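PDB 3V4S: phosphoribosylaminoimidazole carboxylase, ATPase subunit from Bacillus anthracis, which catalyses, as an N5-carboxyaminoimidazole ribonucleotide synthetase, the ATP-dependent carboxylation of aminoimidazole ribonucleotide with bicarbonate in purine biosynthesis. Local coordinates for residues Lys189-Glu194 / Phe263-Gly268; Gln239-Tyr244 / Gly268-Asn273. All blocks are in the same frame, centred on the assembly; numbering follows the deposited sequence.

Contact 1 of 2, residues Lys189-Glu194 / Phe263-Gly268. With ATP (adenosine-5'-triphosphate), chain F.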
loop_
_atom_site.group_PDB
_atom_site.type_symbol
_atom_site.label_atom_id
_atom_site.label_comp_id
_atom_site.label_asym_id
_atom_site.label_seq_id
_atom_site.Cartn_x
_atom_site.Cartn_y
_atom_site.Cartn_z
ATOM N N LYS B 189 26.428 -1.695 31.098
ATOM C CA LYS B 189 26.386 -3.119 31.423
ATOM C C LYS B 189 25.731 -3.938 30.313
ATOM O O LYS B 189 24.771 -3.485 29.669
ATOM C CB LYS B 189 25.643 -3.340 32.736
ATOM C CG LYS B 189 26.451 -2.930 33.953
ATOM C CD LYS B 189 25.709 -3.233 35.246
ATOM C CE LYS B 189 26.513 -2.780 36.462
ATOM N NZ LYS B 189 25.712 -2.894 37.717
ATOM N N TRP B 190 26.288 -5.117 30.075
ATOM C CA TRP B 190 25.669 -6.131 29.239
ATOM C C TRP B 190 24.363 -6.577 29.856
ATOM O O TRP B 190 24.270 -6.762 31.075
ATOM C CB TRP B 190 26.607 -7.309 29.111
ATOM C CG TRP B 190 26.081 -8.427 28.255
ATOM C CD1 TRP B 190 25.419 -9.579 28.672
ATOM C CD2 TRP B 190 26.164 -8.540 26.794
ATOM N NE1 TRP B 190 25.094 -10.373 27.596
ATOM C CE2 TRP B 190 25.514 -9.807 26.441
ATOM C CE3 TRP B 190 26.687 -7.749 25.784
ATOM C CZ2 TRP B 190 25.411 -10.238 25.129
ATOM C CZ3 TRP B 190 26.575 -8.191 24.464
ATOM C CH2 TRP B 190 25.953 -9.406 24.146
ATOM N N VAL B 191 23.333 -6.713 29.028
ATOM C CA VAL B 191 22.040 -7.200 29.497
ATOM C C VAL B 191 21.853 -8.610 28.937
ATOM O O VAL B 191 21.848 -8.797 27.717
ATOM C CB VAL B 191 20.883 -6.265 29.096
ATOM C CG1 VAL B 191 19.551 -6.826 29.575
ATOM C CG2 VAL B 191 21.099 -4.872 29.665
ATOM N N PRO B 192 21.734 -9.620 29.825
ATOM C CA PRO B 192 21.597 -10.984 29.328
ATOM C C PRO B 192 20.137 -11.321 28.976
ATOM O O PRO B 192 19.573 -12.250 29.530
ATOM C CB PRO B 192 22.104 -11.832 30.512
ATOM C CG PRO B 192 21.798 -11.006 31.732
ATOM C CD PRO B 192 21.674 -9.559 31.301
ATOM N N PHE B 193 19.551 -10.573 28.042
ATOM C CA PHE B 193 18.143 -10.723 27.658
ATOM C C PHE B 193 17.792 -12.092 27.055
ATOM O O PHE B 193 18.660 -12.803 26.539
ATOM C CB PHE B 193 17.736 -9.603 26.690
ATOM C CG PHE B 193 18.555 -9.557 25.421
ATOM C CD1 PHE B 193 19.570 -8.614 25.266
ATOM C CD2 PHE B 193 18.315 -10.452 24.378
ATOM C CE1 PHE B 193 20.312 -8.556 24.095
ATOM C CE2 PHE B 193 19.063 -10.407 23.214
ATOM C CZ PHE B 193 20.064 -9.450 23.070
ATOM N N GLU B 194 16.513 -12.455 27.111
ATOM C CA GLU B 194 16.061 -13.691 26.491
ATOM C C GLU B 194 15.701 -13.380 25.034
ATOM O O GLU B 194 16.003 -14.155 24.126
ATOM C CB GLU B 194 14.851 -14.249 27.246
ATOM C CG GLU B 194 14.901 -15.754 27.468
ATOM C CD GLU B 194 13.534 -16.372 27.776
ATOM O OE1 GLU B 194 12.741 -15.783 28.553
ATOM O OE2 GLU B 194 13.250 -17.466 27.235
ATOM N N PHE B 263 14.994 -4.850 25.675
ATOM C CA PHE B 263 15.606 -6.119 26.006
ATOM C C PHE B 263 14.699 -6.797 27.019
ATOM O O PHE B 263 14.350 -6.190 28.030
ATOM C CB PHE B 263 17.000 -5.926 26.616
ATOM C CG PHE B 263 18.031 -5.352 25.668
ATOM C CD1 PHE B 263 19.021 -4.499 26.144
ATOM C CD2 PHE B 263 18.031 -5.673 24.310
ATOM C CE1 PHE B 263 19.985 -3.969 25.286
ATOM C CE2 PHE B 263 18.991 -5.144 23.450
ATOM C CZ PHE B 263 19.970 -4.290 23.944
ATOM N N ALA B 264 14.309 -8.042 26.750
ATOM C CA ALA B 264 13.450 -8.756 27.688
ATOM C C ALA B 264 14.221 -9.877 28.388
ATOM O O ALA B 264 14.753 -10.775 27.741
ATOM C CB ALA B 264 12.199 -9.269 26.994
ATOM N N THR B 265 14.321 -9.787 29.714
ATOM C CA THR B 265 15.106 -10.763 30.486
ATOM C C THR B 265 14.248 -11.954 30.956
ATOM O O THR B 265 13.024 -11.854 31.019
ATOM C CB THR B 265 15.897 -10.105 31.648
ATOM O OG1 THR B 265 15.122 -9.059 32.242
ATOM C CG2 THR B 265 17.204 -9.495 31.129
ATOM N N ALA B 266 14.901 -13.081 31.257
ATOM C CA ALA B 266 14.205 -14.343 31.592
ATOM C C ALA B 266 13.216 -14.209 32.757
ATOM O O ALA B 266 12.305 -15.026 32.901
ATOM C CB ALA B 266 15.208 -15.458 31.868
ATOM N N ASP B 267 13.390 -13.173 33.573
ATOM C CA ASP B 267 12.492 -12.927 34.698
ATOM C C ASP B 267 11.372 -11.939 34.353
ATOM O O ASP B 267 10.651 -11.477 35.236
ATOM C CB ASP B 267 13.286 -12.459 35.924
ATOM C CG ASP B 267 13.955 -11.119 35.711
ATOM O OD1 ASP B 267 14.315 -10.790 34.562
ATOM O OD2 ASP B 267 14.127 -10.390 36.705
ATOM N N GLY B 268 11.230 -11.619 33.069
ATOM C CA GLY B 268 10.152 -10.744 32.610
ATOM C C GLY B 268 10.388 -9.259 32.818
ATOM O O GLY B 268 9.454 -8.466 32.745
HETATM P PG ATP F . 20.761 0.484 15.062
HETATM O O1G ATP F . 19.447 -0.066 15.557
HETATM O O2G ATP F . 21.210 -0.020 13.707
HETATM O O3G ATP F . 20.884 1.974 15.222
HETATM P PB ATP F . 22.969 0.601 16.945
HETATM O O1B ATP F . 24.169 0.788 16.060
HETATM O O2B ATP F . 22.415 1.761 17.708
HETATM O O3B ATP F . 21.820 -0.195 16.107
HETATM P PA ATP F . 22.457 -0.883 19.348
HETATM O O1A ATP F . 21.005 -0.913 18.925
HETATM O O2A ATP F . 22.855 -0.123 20.587
HETATM O O3A ATP F . 23.394 -0.452 18.095
HETATM O "O5'" ATP F . 22.952 -2.394 19.507
HETATM C "C5'" ATP F . 22.865 -3.284 18.397
HETATM C "C4'" ATP F . 22.632 -4.665 18.989
HETATM O "O4'" ATP F . 23.708 -5.006 19.886
HETATM C "C3'" ATP F . 21.370 -4.726 19.845
HETATM O "O3'" ATP F . 20.148 -4.872 19.099
HETATM C "C2'" ATP F . 21.701 -5.874 20.789
HETATM O "O2'" ATP F . 21.440 -7.139 20.174
HETATM C "C1'" ATP F . 23.208 -5.721 21.024
HETATM N N9 ATP F . 23.401 -4.935 22.272
HETATM C C8 ATP F . 23.569 -3.594 22.362
HETATM N N7 ATP F . 23.678 -3.207 23.659
HETATM C C5 ATP F . 23.595 -4.314 24.429
HETATM C C6 ATP F . 23.643 -4.634 25.877
HETATM N N6 ATP F . 23.819 -3.670 26.814
HETATM N N1 ATP F . 23.511 -5.935 26.244
HETATM C C2 ATP F . 23.340 -6.929 25.347
HETATM N N3 ATP F . 23.283 -6.706 24.025
HETATM C C4 ATP F . 23.407 -5.451 23.509
HETATM O O HOH W 1 17.361 -13.573 30.392
#
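The adenine pocket of the ATP-grasp domain is built where Val191 and Phe193, in the connection between strands 185-189 and 195-203, pack on Phe263 of strand 256-264. The two phenyl rings lie nearly parallel, planes at 15° and centroids 4.7 Å apart, but so strongly offset that little of one covers the other. Phe193 CD1 sits over one face of the Phe263 ring, 3.5 Å from Phe263 CD2. A chi1 of 59° places the Phe193 ring between its backbone N and carbonyl carbon, and CE1 comes within 3.5 Å of N3 of ATP, which the phenyl ring approaches edge-on. Val191 adds its CB to Phe263 CD1 at 3.9 Å, and its CG1 meets the Thr265 methyl.

Adenine is held from several directions. Along its rim, Val191 N donates an almost straight bond (175°) to N1 at 2.9 Å, while N6 of ATP donates to Lys189 O at 3.0 Å. Trp190 lays its indole over one face, with CE3 3.5 Å from C2 of ATP; Phe263 CE1 and CZ come up to the opposite face.

Beyond Pro192, the centre of an inverse gamma turn, Glu194 N donates to Ala264 O in the carbonyl plane; the 2.5 Å length is unusually short and a doubtful measure of strength. A water joins Pro192 O to Ala266 N at the start of the type I turn Thr265-Gly268. Ala264 also bonds to the backbone of Lys195, where strands 195-203 and 256-264 pair. A backbone connection reading N1 and N6 between hydrophobic walls is characteristic of the ATP-grasp nucleotide site.

Contact 2 of 2, residues Gln239-Tyr244 / Gly268-Asn273. With ATP (adenosine-5'-triphosphate), chain F.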
loop_
_atom_site.group_PDB
_atom_site.type_symbol
_atom_site.label_atom_id
_atom_site.label_comp_id
_atom_site.label_asym_id
_atom_site.label_seq_id
_atom_site.Cartn_x
_atom_site.Cartn_y
_atom_site.Cartn_z
ATOM N N GLN B 239 1.896 -6.482 27.372
ATOM C CA GLN B 239 1.210 -5.390 28.067
ATOM C C GLN B 239 2.225 -4.446 28.715
ATOM O O GLN B 239 2.022 -3.217 28.757
ATOM C CB GLN B 239 0.231 -5.934 29.129
ATOM C CG GLN B 239 -0.868 -6.841 28.571
ATOM C CD GLN B 239 -1.685 -7.539 29.667
ATOM O OE1 GLN B 239 -1.155 -7.922 30.714
ATOM N NE2 GLN B 239 -2.983 -7.703 29.423
ATOM N N LYS B 240 3.317 -5.021 29.208
ATOM C CA LYS B 240 4.375 -4.221 29.816
ATOM C C LYS B 240 5.109 -3.404 28.746
ATOM O O LYS B 240 5.238 -2.186 28.868
ATOM C CB LYS B 240 5.359 -5.083 30.600
ATOM C CG LYS B 240 6.216 -4.236 31.537
ATOM C CD LYS B 240 7.430 -4.982 32.052
ATOM C CE LYS B 240 7.134 -5.689 33.358
ATOM N NZ LYS B 240 8.354 -6.432 33.763
ATOM N N ALA B 241 5.569 -4.080 27.696
ATOM C CA ALA B 241 6.195 -3.390 26.557
ATOM C C ALA B 241 5.316 -2.241 26.036
ATOM O O ALA B 241 5.790 -1.107 25.886
ATOM C CB ALA B 241 6.531 -4.385 25.455
ATOM N N ILE B 242 4.025 -2.522 25.820
ATOM C CA ILE B 242 3.065 -1.515 25.358
ATOM C C ILE B 242 2.898 -0.330 26.333
ATOM O O ILE B 242 2.934 0.841 25.908
ATOM C CB ILE B 242 1.697 -2.159 24.982
ATOM C CG1 ILE B 242 1.851 -3.001 23.706
ATOM C CG2 ILE B 242 0.628 -1.094 24.757
ATOM C CD1 ILE B 242 0.780 -4.059 23.514
ATOM N N ALA B 243 2.696 -0.626 27.623
ATOM C CA ALA B 243 2.646 0.407 28.662
ATOM C C ALA B 243 3.904 1.296 28.637
ATOM O O ALA B 243 3.793 2.520 28.688
ATOM C CB ALA B 243 2.464 -0.226 30.043
ATOM N N TYR B 244 5.077 0.666 28.537
ATOM C CA TYR B 244 6.370 1.387 28.468
ATOM C C TYR B 244 6.389 2.383 27.305
ATOM O O TYR B 244 6.800 3.530 27.479
ATOM C CB TYR B 244 7.540 0.400 28.349
ATOM C CG TYR B 244 8.024 -0.260 29.640
ATOM C CD1 TYR B 244 9.313 -0.791 29.721
ATOM C CD2 TYR B 244 7.202 -0.365 30.769
ATOM C CE1 TYR B 244 9.778 -1.398 30.882
ATOM C CE2 TYR B 244 7.658 -0.975 31.938
ATOM C CZ TYR B 244 8.948 -1.488 31.988
ATOM O OH TYR B 244 9.416 -2.107 33.134
ATOM N N GLY B 268 11.230 -11.619 33.069
ATOM C CA GLY B 268 10.152 -10.744 32.610
ATOM C C GLY B 268 10.388 -9.259 32.818
ATOM O O GLY B 268 9.454 -8.466 32.745
ATOM N N GLU B 269 11.631 -8.880 33.084
ATOM C CA GLU B 269 12.002 -7.467 33.158
ATOM C C GLU B 269 12.319 -6.925 31.756
ATOM O O GLU B 269 12.839 -7.657 30.907
ATOM C CB GLU B 269 13.204 -7.287 34.084
ATOM C CG GLU B 269 12.878 -7.439 35.565
ATOM C CD GLU B 269 12.267 -6.184 36.157
ATOM O OE1 GLU B 269 12.948 -5.134 36.155
ATOM O OE2 GLU B 269 11.111 -6.243 36.627
ATOM N N ILE B 270 11.986 -5.657 31.518
ATOM C CA ILE B 270 12.286 -4.986 30.247
ATOM C C ILE B 270 13.236 -3.783 30.428
ATOM O O ILE B 270 12.961 -2.871 31.221
ATOM C CB ILE B 270 10.992 -4.524 29.525
ATOM C CG1 ILE B 270 10.266 -5.723 28.899
ATOM C CG2 ILE B 270 11.304 -3.483 28.462
ATOM C CD1 ILE B 270 8.853 -5.416 28.440
ATOM N N TYR B 271 14.347 -3.807 29.686
ATOM C CA TYR B 271 15.284 -2.684 29.602
ATOM C C TYR B 271 15.111 -1.956 28.271
ATOM O O TYR B 271 15.019 -2.603 27.227
ATOM C CB TYR B 271 16.722 -3.189 29.732
ATOM C CG TYR B 271 17.017 -3.735 31.106
ATOM C CD1 TYR B 271 16.901 -5.102 31.372
ATOM C CD2 TYR B 271 17.371 -2.881 32.153
ATOM C CE1 TYR B 271 17.148 -5.608 32.641
ATOM C CE2 TYR B 271 17.620 -3.374 33.430
ATOM C CZ TYR B 271 17.508 -4.738 33.665
ATOM O OH TYR B 271 17.755 -5.243 34.919
ATOM N N ILE B 272 15.035 -0.628 28.321
ATOM C CA ILE B 272 14.993 0.176 27.117
ATOM C C ILE B 272 16.414 0.285 26.560
ATOM O O ILE B 272 17.334 0.718 27.273
ATOM C CB ILE B 272 14.420 1.583 27.367
ATOM C CG1 ILE B 272 13.091 1.530 28.145
ATOM C CG2 ILE B 272 14.204 2.295 26.039
ATOM C CD1 ILE B 272 12.014 0.658 27.515
ATOM N N ASN B 273 16.593 -0.132 25.306
ATOM C CA ASN B 273 17.906 -0.101 24.653
ATOM C C ASN B 273 18.149 1.240 23.972
ATOM O O ASN B 273 19.197 1.876 24.192
ATOM C CB ASN B 273 18.069 -1.264 23.661
ATOM C CG ASN B 273 19.372 -1.186 22.859
ATOM O OD1 ASN B 273 20.454 -1.036 23.417
ATOM N ND2 ASN B 273 19.268 -1.337 21.547
HETATM P PG ATP F . 20.761 0.484 15.062
HETATM O O1G ATP F . 19.447 -0.066 15.557
HETATM O O2G ATP F . 21.210 -0.020 13.707
HETATM O O3G ATP F . 20.884 1.974 15.222
HETATM P PB ATP F . 22.969 0.601 16.945
HETATM O O1B ATP F . 24.169 0.788 16.060
HETATM O O2B ATP F . 22.415 1.761 17.708
HETATM O O3B ATP F . 21.820 -0.195 16.107
HETATM P PA ATP F . 22.457 -0.883 19.348
HETATM O O1A ATP F . 21.005 -0.913 18.925
HETATM O O2A ATP F . 22.855 -0.123 20.587
HETATM O O3A ATP F . 23.394 -0.452 18.095
HETATM O "O5'" ATP F . 22.952 -2.394 19.507
HETATM C "C5'" ATP F . 22.865 -3.284 18.397
HETATM C "C4'" ATP F . 22.632 -4.665 18.989
HETATM O "O4'" ATP F . 23.708 -5.006 19.886
HETATM C "C3'" ATP F . 21.370 -4.726 19.845
HETATM O "O3'" ATP F . 20.148 -4.872 19.099
HETATM C "C2'" ATP F . 21.701 -5.874 20.789
HETATM O "O2'" ATP F . 21.440 -7.139 20.174
HETATM C "C1'" ATP F . 23.208 -5.721 21.024
HETATM N N9 ATP F . 23.401 -4.935 22.272
HETATM C C8 ATP F . 23.569 -3.594 22.362
HETATM N N7 ATP F . 23.678 -3.207 23.659
HETATM C C5 ATP F . 23.595 -4.314 24.429
HETATM C C6 ATP F . 23.643 -4.634 25.877
HETATM N N6 ATP F . 23.819 -3.670 26.814
HETATM N N1 ATP F . 23.511 -5.935 26.244
HETATM C C2 ATP F . 23.340 -6.929 25.347
HETATM N N3 ATP F . 23.283 -6.706 24.025
HETATM C C4 ATP F . 23.407 -5.451 23.509
HETATM O O HOH W 2 10.882 -4.276 33.596
#
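Tyr244 OH and Ile270 N meet at one water, each 2.7 Å from it; the amide of Ile270 donates, and Lys240 NZ adds a weak third bond. This joins helix 235-251 to the start of strand 270-276. A direct link lies beside it: Lys240 NZ donates to Gly268 O, approaching tilted from the carbonyl plane, at an unusually short 2.5 Å whose exact value is doubtful. The lysine chain leaves extended and bends at chi3 (-91°), which brings its amine to the carbonyl that ends the turn; Glu269 OE2 is a long salt-bridge partner.

Next to these polar groups the two isoleucines meet the helix. Ile270 sends CD1 between Lys240 and Ala241, 3.9 Å from Ala241 CB, while its other branch, CG2, lies against Tyr244 CE1 at 3.5 Å. The tyrosine also turns an edge to Ile270 O, which sits in the ring plane. Ile272 CD1 reaches Tyr244 CD1 at 3.8 Å, and Met262 of strand 256-264 touches Tyr244 and both isoleucines.

Further along the strand, Asn273 belongs to the active site: its ND2 donates to O1A of ATP at 3.2 Å and also bonds Glu261, a magnesium ligand. Helix and strand segments run at 42° to one another. This is a helix packed on one face of the antiparallel sheet of the ATP-grasp domain, here against its outermost strand within the chain.

How the contacts relate
Both contacts sit on neighbouring strands 256-264 and 270-276 of one antiparallel sheet, sharing Gly268 at the turn between them, with centres 11 Å apart. Contact 1 has exposed Pro192, Glu194 and Ala266 beside its buried Val191 and Phe263, whereas none of the touching residues of contact 2 is fully exposed. Phe263 N probably bonds Tyr271 O at 2.7 Å, one of the backbone bonds between the two strands, and Val191 of contact 1 packs on Tyr271 of contact 2. Contact 1 is aromatic and takes the adenine end of ATP; contact 2 sets two isoleucines against a tyrosine and an alanine, with polar groups at the turn, and reaches the alpha-phosphate only through Asn273.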